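Local coordinates for protein enoyl-CoA hydratase/isomerase (Pseudomonas aeruginosa, PDB 3LAO) that probably adds water to the double bond of a steroid side-chain enoyl-CoA, as a homotrimeric member of the enoyl-CoA hydratase/isomerase (crotonase) family, at residues 59-64 with 195-200; 105-110 with 213-218; 129-134 with 201-206; 176-181 with 185-190. One frame throughout, in Å; residues are numbered along the deposited sequence.

All four contacts are built round the six-stranded sheet of the crotonase fold. Interactions 1 and 3 lie closest, their centres about 5 Å apart, because successive turns of helix 196-209 cover strands 59-64 and 129-133. Strand 108-112, from interaction 2, runs between these two, bonded to the first by L62 N to V109 O at 2.9 Å and to the second by V110 N to I129 O at 2.7 Å. Interaction 4 leads into edge strand 189-191, where E189 OE1 meets Y203 OH of interaction 3 at 2.5 Å. Interactions 2 and 4 do not touch, their centres about 22 Å apart. Interactions 2, 3 and 4 reach a second subunit; substrate probably binds in tunnels between subunits.

Interaction 1. Residues 59-64 with 195-200; sequences CAVLFA and EELARA
V61 and F63, alternate residues on one side of strand 59-64, receive L197 and A200 from the start of helix 196-209. The contact is wholly apolar across the two segments. Its pivot is L197, both of whose methyls take part. L197 CD1 touches both strand side chains, 3.8 Å from V61 CG1 and 4.0 Å from F63 CB, and also reaches the root of the ring at F63 CG. L197 CD2 lies 4.1 Å above the plane of the F63 ring, over one face but displaced toward the rim. V61 CG1 stands opposite the backbone N across its CA-CB bond (chi1 -178°), which turns this methyl to the helix, where A200 CB also meets it at 4.3 Å.

The helix segment runs back along the strand, nearly antiparallel at 173°, with the two short axes 9.7 Å apart at closest. This is the layered alpha/beta arrangement of the crotonase fold: strand 59-64 sits inside the sheet, parallel to strands 22-27 and 108-112, and the helix lies over one face. Later turns extend the same seam, L201 and A204 packing on V61, while A200 also rests on V109 and A111 of the adjoining strand.

The F63 ring has further neighbours. With chi1 at 73° its CG is wedged between backbone N and carbonyl carbon, and V61 O lies at the ring edge, in plane; H65 adds an edge-to-face ring contact. F63 and L197 are both partly exposed, whereas V61 and A200 are buried.

Interaction 2. Residues 105-110 with 213-218; sequences SKPLVV and LAVRAA
P107 and V215 form the tight part of this contact: P107 CG meets V215 CG1 at 3.4 Å, and P107 CD is 3.9 Å from the same V215 CG1. Both residues are buried where the chain enters strand 108-112: I207 of helix 196-209 also touches P107, and L171 of a second subunit packs on V215.

The other side is looser, and there S105 and R216 are partly exposed. R216 CG passes 3.8 Å from S105 O, and a water can donate to both S105 O and R216 O, at 2.8 Å each, although other acceptors compete for its protons. The aliphatic chain of K106, itself buried, runs beside R216, pointing the same way; K106 CD lies 3.9 Å from R216 NH2, near the guanidinium plane and at its edge.

K106 NZ stays 5.0 Å from R216 NH2. It is held by the carbonyl oxygens of Y51 and S57, and the lysine makes a cation-pi contact with the Y51 ring. The helix is thus joined to the strand entrance by apolar packing, with a possible water bridge, and solvation of the ammonium by these carbonyl oxygens and the Y51 ring probably eases the nearness of the two cations.

Interaction 3. Residues 129-134 with 201-206; sequences IAVAAR and LEYAER
I129, the first residue of strand 129-133, and Y203, in the middle of helix 196-209, bring their CA atoms to 7.6 Å, the nearest backbone approach of the two segments. The gap is filled mainly by the Y203 ring. I129 CG2 sits over one face of it, a CH-pi contact 4.1 Å from the ring centroid and 20° off the normal, displaced toward the rim so that the nearest ring atom is Y203 CG at 3.8 Å. The two side chains cross at about a right angle. With chi1 of I129 at -54°, the CG2 methyl is the branch opposite the backbone N, and this is the one laid on the ring. V131, two residues along the strand, comes to the ring obliquely; its CG2 is 4.1 Å from Y203 CE2.

All three residues are buried, and the phenol oxygen is satisfied beyond the two segments. Y203 OH hydrogen-bonds E189 OE1 on the neighbouring edge strand, a carboxylate that also makes a long, weak ion pair with R199. R168 of a second subunit packs against both I129 and Y203, and R206 forms a salt bridge with D174 of that subunit. Y203 therefore meets both its own sheet and the second subunit, while R206 adds a charged link, in a helix-on-sheet layer of the crotonase fold lying at the trimer interface.

Interaction 4. Residues 176-181 with 185-190; sequences FDADEA and RLLTEV
A Schellman motif closes helix 178-183, and the segment leaving it folds back over the helix: L186 N donates to A181 O at 3.0 Å with an N-H...O angle of 167°, after R185 has turned the chain with a positive phi of 70°. The donor lies 29° out of the A181 carbonyl plane. At the other end of the helix D177 is the N-cap; its OD1 accepts from E180 N at 3.3 Å, nearly along the carboxylate C-O axis, and more weakly from D179 N.

Three apolar side chains of the return segment then cover the helix. L186 CD1 meets F176 CE2, at 4.0 Å and obliquely to the ring, and the adjacent A181 CB at 4.1 Å. F176 turns its ring edge in plane to that same alanine methyl. L187 CD1 packs on A181 CB at 3.7 Å and also lies against A178 O. V190 CG2 packs at the N-terminal turn, 3.9 Å from A178 CB and 3.4 Å from A178 O.

R185 turns away from the helix, its NH1 bonding A160 O of a second subunit; the guanidinium is probably near the trimer axis, since R185 of both other subunits lies close. L186 and L187 lie against helix 119-125 through M124, F157 of helix 156-161 backs F176 and L186, and the segment continues into strand 189-191, paired parallel with strand 129-133 at the edge of the main sheet.

Interaction 1. Residues 59-64 with 195-200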
loop_
_atom_site.group_PDB
_atom_site.type_symbol
_atom_site.label_atom_id
_atom_site.label_comp_id
_atom_site.label_asym_id
_atom_site.label_seq_id
_atom_site.Cartn_x
_atom_site.Cartn_y
_atom_site.Cartn_z
ATOM N N CYS B 59 19.058 17.854 2.197
ATOM C CA CYS B 59 18.154 17.093 3.023
ATOM C C CYS B 59 17.874 17.865 4.332
ATOM O O CYS B 59 18.733 18.564 4.889
ATOM C CB CYS B 59 18.782 15.743 3.312
ATOM S SG CYS B 59 17.679 14.504 4.062
ATOM N N ALA B 60 16.651 17.763 4.808
ATOM C CA ALA B 60 16.285 18.432 6.035
ATOM C C ALA B 60 16.168 17.372 7.138
ATOM O O ALA B 60 15.667 16.270 6.892
ATOM C CB ALA B 60 14.970 19.139 5.818
ATOM N N VAL B 61 16.633 17.679 8.342
ATOM C CA VAL B 61 16.360 16.785 9.472
ATOM C C VAL B 61 15.480 17.476 10.513
ATOM O O VAL B 61 15.871 18.499 11.119
ATOM C CB VAL B 61 17.654 16.343 10.151
ATOM C CG1 VAL B 61 17.329 15.391 11.270
ATOM C CG2 VAL B 61 18.597 15.718 9.117
ATOM N N LEU B 62 14.278 16.951 10.689
ATOM C CA LEU B 62 13.366 17.470 11.703
ATOM C C LEU B 62 13.521 16.669 12.979
ATOM O O LEU B 62 13.391 15.473 12.960
ATOM C CB LEU B 62 11.923 17.366 11.243
ATOM C CG LEU B 62 10.815 17.708 12.249
ATOM C CD1 LEU B 62 10.793 19.192 12.698
ATOM C CD2 LEU B 62 9.530 17.386 11.566
ATOM N N PHE B 63 13.807 17.350 14.086
ATOM C CA PHE B 63 13.919 16.717 15.395
ATOM C C PHE B 63 13.294 17.628 16.497
ATOM O O PHE B 63 12.785 18.746 16.227
ATOM C CB PHE B 63 15.401 16.409 15.679
ATOM C CG PHE B 63 16.216 17.624 16.000
ATOM C CD1 PHE B 63 16.603 18.499 15.000
ATOM C CD2 PHE B 63 16.539 17.924 17.323
ATOM C CE1 PHE B 63 17.370 19.669 15.296
ATOM C CE2 PHE B 63 17.285 19.103 17.646
ATOM C CZ PHE B 63 17.707 19.961 16.619
ATOM N N ALA B 64 13.320 17.144 17.733
ATOM C CA ALA B 64 12.745 17.880 18.863
ATOM C C ALA B 64 13.798 18.048 19.954
ATOM O O ALA B 64 14.503 17.090 20.309
ATOM C CB ALA B 64 11.486 17.173 19.418
ATOM N N GLU B 195 20.022 7.949 20.636
ATOM C CA GLU B 195 20.715 7.693 19.378
ATOM C C GLU B 195 19.874 8.077 18.168
ATOM O O GLU B 195 20.316 7.923 17.033
ATOM C CB GLU B 195 21.106 6.217 19.263
ATOM C CG GLU B 195 22.394 5.872 19.962
ATOM C CD GLU B 195 23.474 6.916 19.683
ATOM O OE1 GLU B 195 23.859 7.619 20.650
ATOM O OE2 GLU B 195 23.913 7.053 18.502
ATOM N N GLU B 196 18.668 8.578 18.392
ATOM C CA GLU B 196 17.785 8.760 17.258
ATOM C C GLU B 196 18.271 9.887 16.334
ATOM O O GLU B 196 18.144 9.792 15.114
ATOM C CB GLU B 196 16.305 8.885 17.666
ATOM C CG GLU B 196 15.946 10.149 18.439
ATOM C CD GLU B 196 16.427 10.158 19.922
ATOM O OE1 GLU B 196 16.886 9.104 20.454
ATOM O OE2 GLU B 196 16.338 11.247 20.552
ATOM N N LEU B 197 18.849 10.939 16.886
ATOM C CA LEU B 197 19.236 12.037 16.015
ATOM C C LEU B 197 20.521 11.678 15.291
ATOM O O LEU B 197 20.652 11.968 14.105
ATOM C CB LEU B 197 19.388 13.345 16.772
ATOM C CG LEU B 197 19.811 14.534 15.904
ATOM C CD1 LEU B 197 18.891 14.842 14.693
ATOM C CD2 LEU B 197 19.964 15.738 16.799
ATOM N N ALA B 198 21.456 11.015 15.976
ATOM C CA ALA B 198 22.701 10.625 15.314
ATOM C C ALA B 198 22.396 9.733 14.122
ATOM O O ALA B 198 23.045 9.811 13.064
ATOM C CB ALA B 198 23.610 9.919 16.248
ATOM N N ARG B 199 21.398 8.885 14.302
ATOM C CA ARG B 199 21.012 7.925 13.284
ATOM C C ARG B 199 20.277 8.603 12.137
ATOM O O ARG B 199 20.598 8.386 10.975
ATOM C CB ARG B 199 20.141 6.855 13.898
ATOM C CG ARG B 199 19.955 5.702 12.980
ATOM C CD ARG B 199 21.312 5.174 12.515
ATOM N NE ARG B 199 21.125 4.315 11.363
ATOM C CZ ARG B 199 22.043 3.481 10.893
ATOM N NH1 ARG B 199 23.225 3.381 11.503
ATOM N NH2 ARG B 199 21.773 2.736 9.816
ATOM N N ALA B 200 19.306 9.447 12.469
ATOM C CA ALA B 200 18.651 10.269 11.463
ATOM C C ALA B 200 19.659 11.045 10.604
ATOM O O ALA B 200 19.542 11.099 9.377
ATOM C CB ALA B 200 17.613 11.232 12.118
#

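Interaction 2. Residues 105-110 with 213-218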
loop_
_atom_site.group_PDB
_atom_site.type_symbol
_atom_site.label_atom_id
_atom_site.label_comp_id
_atom_site.label_asym_id
_atom_site.label_seq_id
_atom_site.Cartn_x
_atom_site.Cartn_y
_atom_site.Cartn_z
ATOM N N SER B 105 9.526 19.444 -1.936
ATOM C CA SER B 105 10.004 18.764 -3.111
ATOM C C SER B 105 11.412 18.236 -2.885
ATOM O O SER B 105 12.035 17.775 -3.808
ATOM C CB SER B 105 9.969 19.743 -4.283
ATOM O OG SER B 105 10.794 20.844 -4.006
ATOM N N LYS B 106 11.914 18.365 -1.661
ATOM C CA LYS B 106 13.202 17.830 -1.248
ATOM C C LYS B 106 12.997 16.918 -0.036
ATOM O O LYS B 106 11.927 16.902 0.547
ATOM C CB LYS B 106 14.156 18.957 -0.900
ATOM C CG LYS B 106 14.487 19.827 -2.069
ATOM C CD LYS B 106 15.749 20.643 -1.769
ATOM C CE LYS B 106 15.443 22.034 -1.261
ATOM N NZ LYS B 106 16.736 22.642 -0.810
ATOM N N PRO B 107 14.014 16.121 0.307
ATOM C CA PRO B 107 13.820 15.031 1.273
ATOM C C PRO B 107 13.718 15.480 2.700
ATOM O O PRO B 107 14.332 16.440 3.066
ATOM C CB PRO B 107 15.093 14.171 1.103
ATOM C CG PRO B 107 15.528 14.460 -0.283
ATOM C CD PRO B 107 15.225 15.918 -0.508
ATOM N N LEU B 108 12.962 14.763 3.512
ATOM C CA LEU B 108 12.901 15.077 4.927
ATOM C C LEU B 108 13.091 13.812 5.739
ATOM O O LEU B 108 12.500 12.782 5.454
ATOM C CB LEU B 108 11.562 15.724 5.251
ATOM C CG LEU B 108 11.226 15.939 6.726
ATOM C CD1 LEU B 108 12.087 17.004 7.260
ATOM C CD2 LEU B 108 9.812 16.392 6.734
ATOM N N VAL B 109 13.950 13.889 6.735
ATOM C CA VAL B 109 14.213 12.782 7.613
ATOM C C VAL B 109 13.770 13.273 8.981
ATOM O O VAL B 109 13.975 14.438 9.318
ATOM C CB VAL B 109 15.714 12.472 7.674
ATOM C CG1 VAL B 109 16.030 11.578 8.891
ATOM C CG2 VAL B 109 16.177 11.839 6.384
ATOM N N VAL B 110 13.150 12.403 9.767
ATOM C CA VAL B 110 12.700 12.832 11.057
ATOM C C VAL B 110 13.153 11.895 12.174
ATOM O O VAL B 110 13.100 10.653 12.037
ATOM C CB VAL B 110 11.162 13.017 11.086
ATOM C CG1 VAL B 110 10.421 11.629 10.930
ATOM C CG2 VAL B 110 10.791 13.691 12.380
ATOM N N LEU B 213 19.355 16.549 -8.456
ATOM C CA LEU B 213 18.340 16.470 -9.498
ATOM C C LEU B 213 17.666 15.086 -9.562
ATOM O O LEU B 213 16.446 14.943 -9.801
ATOM C CB LEU B 213 18.943 16.793 -10.849
ATOM C CG LEU B 213 19.213 18.263 -11.122
ATOM C CD1 LEU B 213 19.636 18.343 -12.557
ATOM C CD2 LEU B 213 17.962 19.076 -10.891
ATOM N N ALA B 214 18.461 14.056 -9.365
ATOM C CA ALA B 214 17.898 12.723 -9.464
ATOM C C ALA B 214 17.010 12.457 -8.226
ATOM O O ALA B 214 15.934 11.895 -8.367
ATOM C CB ALA B 214 19.014 11.665 -9.640
ATOM N N VAL B 215 17.445 12.914 -7.042
ATOM C CA VAL B 215 16.671 12.778 -5.817
ATOM C C VAL B 215 15.311 13.498 -5.988
ATOM O O VAL B 215 14.227 12.906 -5.798
ATOM C CB VAL B 215 17.437 13.286 -4.557
ATOM C CG1 VAL B 215 16.460 13.596 -3.401
ATOM C CG2 VAL B 215 18.493 12.301 -4.113
ATOM N N ARG B 216 15.383 14.753 -6.413
ATOM C CA ARG B 216 14.183 15.535 -6.654
ATOM C C ARG B 216 13.211 14.852 -7.603
ATOM O O ARG B 216 12.016 14.825 -7.331
ATOM C CB ARG B 216 14.529 16.947 -7.136
ATOM C CG ARG B 216 15.108 17.839 -5.992
ATOM C CD ARG B 216 15.060 19.356 -6.266
ATOM N NE ARG B 216 16.206 19.856 -7.036
ATOM C CZ ARG B 216 17.338 20.345 -6.517
ATOM N NH1 ARG B 216 18.310 20.766 -7.324
ATOM N NH2 ARG B 216 17.509 20.403 -5.200
ATOM N N ALA B 217 13.712 14.304 -8.708
ATOM C CA ALA B 217 12.846 13.658 -9.686
ATOM C C ALA B 217 12.293 12.319 -9.142
ATOM O O ALA B 217 11.174 11.931 -9.449
ATOM C CB ALA B 217 13.589 13.437 -10.959
ATOM N N ALA B 218 13.070 11.632 -8.314
ATOM C CA ALA B 218 12.543 10.465 -7.624
ATOM C C ALA B 218 11.319 10.828 -6.756
ATOM O O ALA B 218 10.254 10.160 -6.883
ATOM C CB ALA B 218 13.630 9.766 -6.818
HETATM O O HOH W 1 10.618 16.913 -6.060
#

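Interaction 3. Residues 129-134 with 201-206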
loop_
_atom_site.group_PDB
_atom_site.type_symbol
_atom_site.label_atom_id
_atom_site.label_comp_id
_atom_site.label_asym_id
_atom_site.label_seq_id
_atom_site.Cartn_x
_atom_site.Cartn_y
_atom_site.Cartn_z
ATOM N N ILE B 129 12.200 9.310 5.874
ATOM C CA ILE B 129 12.874 8.417 6.798
ATOM C C ILE B 129 12.497 8.885 8.187
ATOM O O ILE B 129 12.540 10.108 8.500
ATOM C CB ILE B 129 14.376 8.548 6.731
ATOM C CG1 ILE B 129 14.884 8.368 5.285
ATOM C CG2 ILE B 129 15.019 7.603 7.757
ATOM C CD1 ILE B 129 14.687 7.021 4.689
ATOM N N ALA B 130 12.103 7.911 9.001
ATOM C CA ALA B 130 11.675 8.155 10.360
ATOM C C ALA B 130 12.406 7.232 11.308
ATOM O O ALA B 130 12.325 6.012 11.192
ATOM C CB ALA B 130 10.110 7.980 10.493
ATOM N N VAL B 131 13.130 7.824 12.238
ATOM C CA VAL B 131 13.811 7.076 13.269
ATOM C C VAL B 131 13.294 7.422 14.672
ATOM O O VAL B 131 13.219 8.586 15.037
ATOM C CB VAL B 131 15.305 7.383 13.210
ATOM C CG1 VAL B 131 16.032 6.751 14.382
ATOM C CG2 VAL B 131 15.862 6.885 11.881
ATOM N N ALA B 132 12.981 6.400 15.457
ATOM C CA ALA B 132 12.455 6.578 16.799
ATOM C C ALA B 132 13.293 5.855 17.859
ATOM O O ALA B 132 13.832 4.768 17.626
ATOM C CB ALA B 132 11.002 6.094 16.873
ATOM N N ALA B 133 13.381 6.480 19.023
ATOM C CA ALA B 133 13.981 5.894 20.216
ATOM C C ALA B 133 13.091 4.760 20.689
ATOM O O ALA B 133 11.866 4.893 20.687
ATOM C CB ALA B 133 14.091 6.964 21.316
ATOM N N ARG B 134 13.696 3.635 21.044
ATOM C CA ARG B 134 12.975 2.563 21.714
ATOM C C ARG B 134 12.187 3.144 22.881
ATOM O O ARG B 134 12.708 3.975 23.637
ATOM C CB ARG B 134 13.967 1.538 22.232
ATOM C CG ARG B 134 13.368 0.386 22.985
ATOM C CD ARG B 134 14.235 -0.852 22.770
ATOM N NE ARG B 134 14.004 -1.430 21.447
ATOM C CZ ARG B 134 14.925 -1.534 20.485
ATOM N NH1 ARG B 134 16.171 -1.096 20.686
ATOM N NH2 ARG B 134 14.595 -2.086 19.319
ATOM N N LEU B 201 20.659 11.627 11.254
ATOM C CA LEU B 201 21.758 12.311 10.557
ATOM C C LEU B 201 22.513 11.411 9.559
ATOM O O LEU B 201 22.715 11.795 8.420
ATOM C CB LEU B 201 22.728 12.962 11.562
ATOM C CG LEU B 201 22.202 14.276 12.118
ATOM C CD1 LEU B 201 23.063 14.906 13.221
ATOM C CD2 LEU B 201 22.031 15.224 10.953
ATOM N N GLU B 202 22.912 10.214 9.972
ATOM C CA GLU B 202 23.568 9.318 9.043
ATOM C C GLU B 202 22.713 9.070 7.764
ATOM O O GLU B 202 23.241 9.066 6.649
ATOM C CB GLU B 202 23.871 7.989 9.725
ATOM C CG GLU B 202 24.359 8.113 11.135
ATOM C CD GLU B 202 24.897 6.795 11.690
ATOM O OE1 GLU B 202 25.020 5.827 10.911
ATOM O OE2 GLU B 202 25.199 6.729 12.903
ATOM N N TYR B 203 21.406 8.852 7.933
ATOM C CA TYR B 203 20.506 8.654 6.796
ATOM C C TYR B 203 20.461 9.864 5.898
ATOM O O TYR B 203 20.366 9.729 4.687
ATOM C CB TYR B 203 19.055 8.352 7.237
ATOM C CG TYR B 203 18.800 6.909 7.599
ATOM C CD1 TYR B 203 18.658 5.930 6.601
ATOM C CD2 TYR B 203 18.695 6.505 8.942
ATOM C CE1 TYR B 203 18.423 4.583 6.929
ATOM C CE2 TYR B 203 18.439 5.146 9.284
ATOM C CZ TYR B 203 18.317 4.201 8.267
ATOM O OH TYR B 203 18.084 2.885 8.579
ATOM N N ALA B 204 20.476 11.043 6.511
ATOM C CA ALA B 204 20.367 12.299 5.793
ATOM C C ALA B 204 21.657 12.588 5.062
ATOM O O ALA B 204 21.630 13.074 3.940
ATOM C CB ALA B 204 20.055 13.444 6.748
ATOM N N GLU B 205 22.790 12.320 5.705
ATOM C CA GLU B 205 24.072 12.369 4.993
ATOM C C GLU B 205 24.089 11.424 3.778
ATOM O O GLU B 205 24.575 11.787 2.699
ATOM C CB GLU B 205 25.256 12.121 5.928
ATOM C CG GLU B 205 25.864 13.445 6.466
ATOM C CD GLU B 205 26.175 13.406 7.975
ATOM O OE1 GLU B 205 26.195 12.297 8.577
ATOM O OE2 GLU B 205 26.402 14.491 8.564
ATOM N N ARG B 206 23.508 10.242 3.929
ATOM C CA ARG B 206 23.450 9.332 2.799
ATOM C C ARG B 206 22.610 9.864 1.595
ATOM O O ARG B 206 23.007 9.695 0.452
ATOM C CB ARG B 206 23.007 7.943 3.251
ATOM C CG ARG B 206 23.534 6.832 2.366
ATOM C CD ARG B 206 24.848 6.300 2.897
ATOM N NE ARG B 206 24.828 4.855 3.131
ATOM C CZ ARG B 206 24.067 4.236 4.043
ATOM N NH1 ARG B 206 23.218 4.920 4.819
ATOM N NH2 ARG B 206 24.148 2.915 4.171
#

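Interaction 4. Residues 176-181 with 185-190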
loop_
_atom_site.group_PDB
_atom_site.type_symbol
_atom_site.label_atom_id
_atom_site.label_comp_id
_atom_site.label_asym_id
_atom_site.label_seq_id
_atom_site.Cartn_x
_atom_site.Cartn_y
_atom_site.Cartn_z
ATOM N N PHE B 176 0.645 2.895 21.271
ATOM C CA PHE B 176 1.601 1.888 20.814
ATOM C C PHE B 176 2.986 2.419 20.965
ATOM O O PHE B 176 3.165 3.624 21.145
ATOM C CB PHE B 176 1.364 1.438 19.379
ATOM C CG PHE B 176 1.161 2.567 18.383
ATOM C CD1 PHE B 176 -0.036 3.269 18.347
ATOM C CD2 PHE B 176 2.154 2.868 17.435
ATOM C CE1 PHE B 176 -0.232 4.273 17.437
ATOM C CE2 PHE B 176 1.972 3.858 16.516
ATOM C CZ PHE B 176 0.768 4.564 16.508
ATOM N N ASP B 177 3.969 1.529 20.948
ATOM C CA ASP B 177 5.338 1.980 21.102
ATOM C C ASP B 177 6.105 1.872 19.784
ATOM O O ASP B 177 5.546 1.471 18.748
ATOM C CB ASP B 177 6.077 1.284 22.274
ATOM C CG ASP B 177 6.277 -0.218 22.056
ATOM O OD1 ASP B 177 5.930 -0.711 20.967
ATOM O OD2 ASP B 177 6.782 -0.911 22.986
ATOM N N ALA B 178 7.384 2.242 19.856
ATOM C CA ALA B 178 8.273 2.258 18.714
ATOM C C ALA B 178 8.325 0.910 17.983
ATOM O O ALA B 178 8.420 0.871 16.749
ATOM C CB ALA B 178 9.643 2.671 19.142
ATOM N N ASP B 179 8.257 -0.195 18.720
ATOM C CA ASP B 179 8.407 -1.483 18.054
ATOM C C ASP B 179 7.176 -1.847 17.238
ATOM O O ASP B 179 7.280 -2.464 16.154
ATOM C CB ASP B 179 8.803 -2.579 19.040
ATOM C CG ASP B 179 10.290 -2.550 19.352
ATOM O OD1 ASP B 179 10.650 -2.458 20.544
ATOM O OD2 ASP B 179 11.104 -2.585 18.403
ATOM N N GLU B 180 6.020 -1.436 17.751
ATOM C CA GLU B 180 4.756 -1.652 17.065
ATOM C C GLU B 180 4.642 -0.722 15.837
ATOM O O GLU B 180 4.169 -1.114 14.752
ATOM C CB GLU B 180 3.613 -1.434 18.071
ATOM C CG GLU B 180 2.195 -1.604 17.500
ATOM C CD GLU B 180 1.814 -3.040 17.174
ATOM O OE1 GLU B 180 2.667 -3.944 17.300
ATOM O OE2 GLU B 180 0.642 -3.257 16.791
ATOM N N ALA B 181 5.107 0.513 16.001
ATOM C CA ALA B 181 5.178 1.423 14.873
ATOM C C ALA B 181 6.100 0.884 13.726
ATOM O O ALA B 181 5.745 0.969 12.551
ATOM C CB ALA B 181 5.552 2.829 15.329
ATOM N N ARG B 185 5.346 -0.392 9.755
ATOM C CA ARG B 185 6.048 0.362 8.699
ATOM C C ARG B 185 5.860 1.880 8.766
ATOM O O ARG B 185 5.831 2.563 7.738
ATOM C CB ARG B 185 5.626 -0.153 7.317
ATOM C CG ARG B 185 6.167 -1.546 7.066
ATOM C CD ARG B 185 5.602 -2.150 5.777
ATOM N NE ARG B 185 4.583 -1.316 5.132
ATOM C CZ ARG B 185 4.083 -1.562 3.914
ATOM N NH1 ARG B 185 4.520 -2.623 3.214
ATOM N NH2 ARG B 185 3.149 -0.753 3.383
ATOM N N LEU B 186 5.713 2.412 9.966
ATOM C CA LEU B 186 5.659 3.857 10.132
ATOM C C LEU B 186 7.070 4.416 10.374
ATOM O O LEU B 186 7.325 5.589 10.180
ATOM C CB LEU B 186 4.703 4.241 11.259
ATOM C CG LEU B 186 3.317 3.579 11.311
ATOM C CD1 LEU B 186 2.635 3.940 12.601
ATOM C CD2 LEU B 186 2.428 3.962 10.169
ATOM N N LEU B 187 7.989 3.562 10.787
ATOM C CA LEU B 187 9.333 4.007 11.124
ATOM C C LEU B 187 10.225 3.314 10.182
ATOM O O LEU B 187 9.853 2.270 9.660
ATOM C CB LEU B 187 9.732 3.498 12.509
ATOM C CG LEU B 187 8.858 4.219 13.506
ATOM C CD1 LEU B 187 9.147 3.784 14.933
ATOM C CD2 LEU B 187 9.169 5.674 13.307
ATOM N N THR B 188 11.414 3.860 9.990
ATOM C CA THR B 188 12.395 3.212 9.168
ATOM C C THR B 188 13.192 2.343 10.091
ATOM O O THR B 188 13.583 1.236 9.736
ATOM C CB THR B 188 13.338 4.258 8.523
ATOM O OG1 THR B 188 12.578 5.372 8.027
ATOM C CG2 THR B 188 14.170 3.647 7.400
ATOM N N GLU B 189 13.433 2.853 11.297
ATOM C CA GLU B 189 14.314 2.164 12.231
ATOM C C GLU B 189 14.028 2.516 13.698
ATOM O O GLU B 189 13.675 3.652 14.022
ATOM C CB GLU B 189 15.774 2.484 11.908
ATOM C CG GLU B 189 16.761 1.517 12.560
ATOM C CD GLU B 189 18.213 1.787 12.138
ATOM O OE1 GLU B 189 18.432 2.177 10.975
ATOM O OE2 GLU B 189 19.132 1.618 12.972
ATOM N N VAL B 190 14.210 1.537 14.586
ATOM C CA VAL B 190 14.132 1.803 16.010
ATOM C C VAL B 190 15.496 1.690 16.640
ATOM O O VAL B 190 16.212 0.719 16.375
ATOM C CB VAL B 190 13.222 0.832 16.691
ATOM C CG1 VAL B 190 13.381 1.016 18.153
ATOM C CG2 VAL B 190 11.775 1.102 16.276
#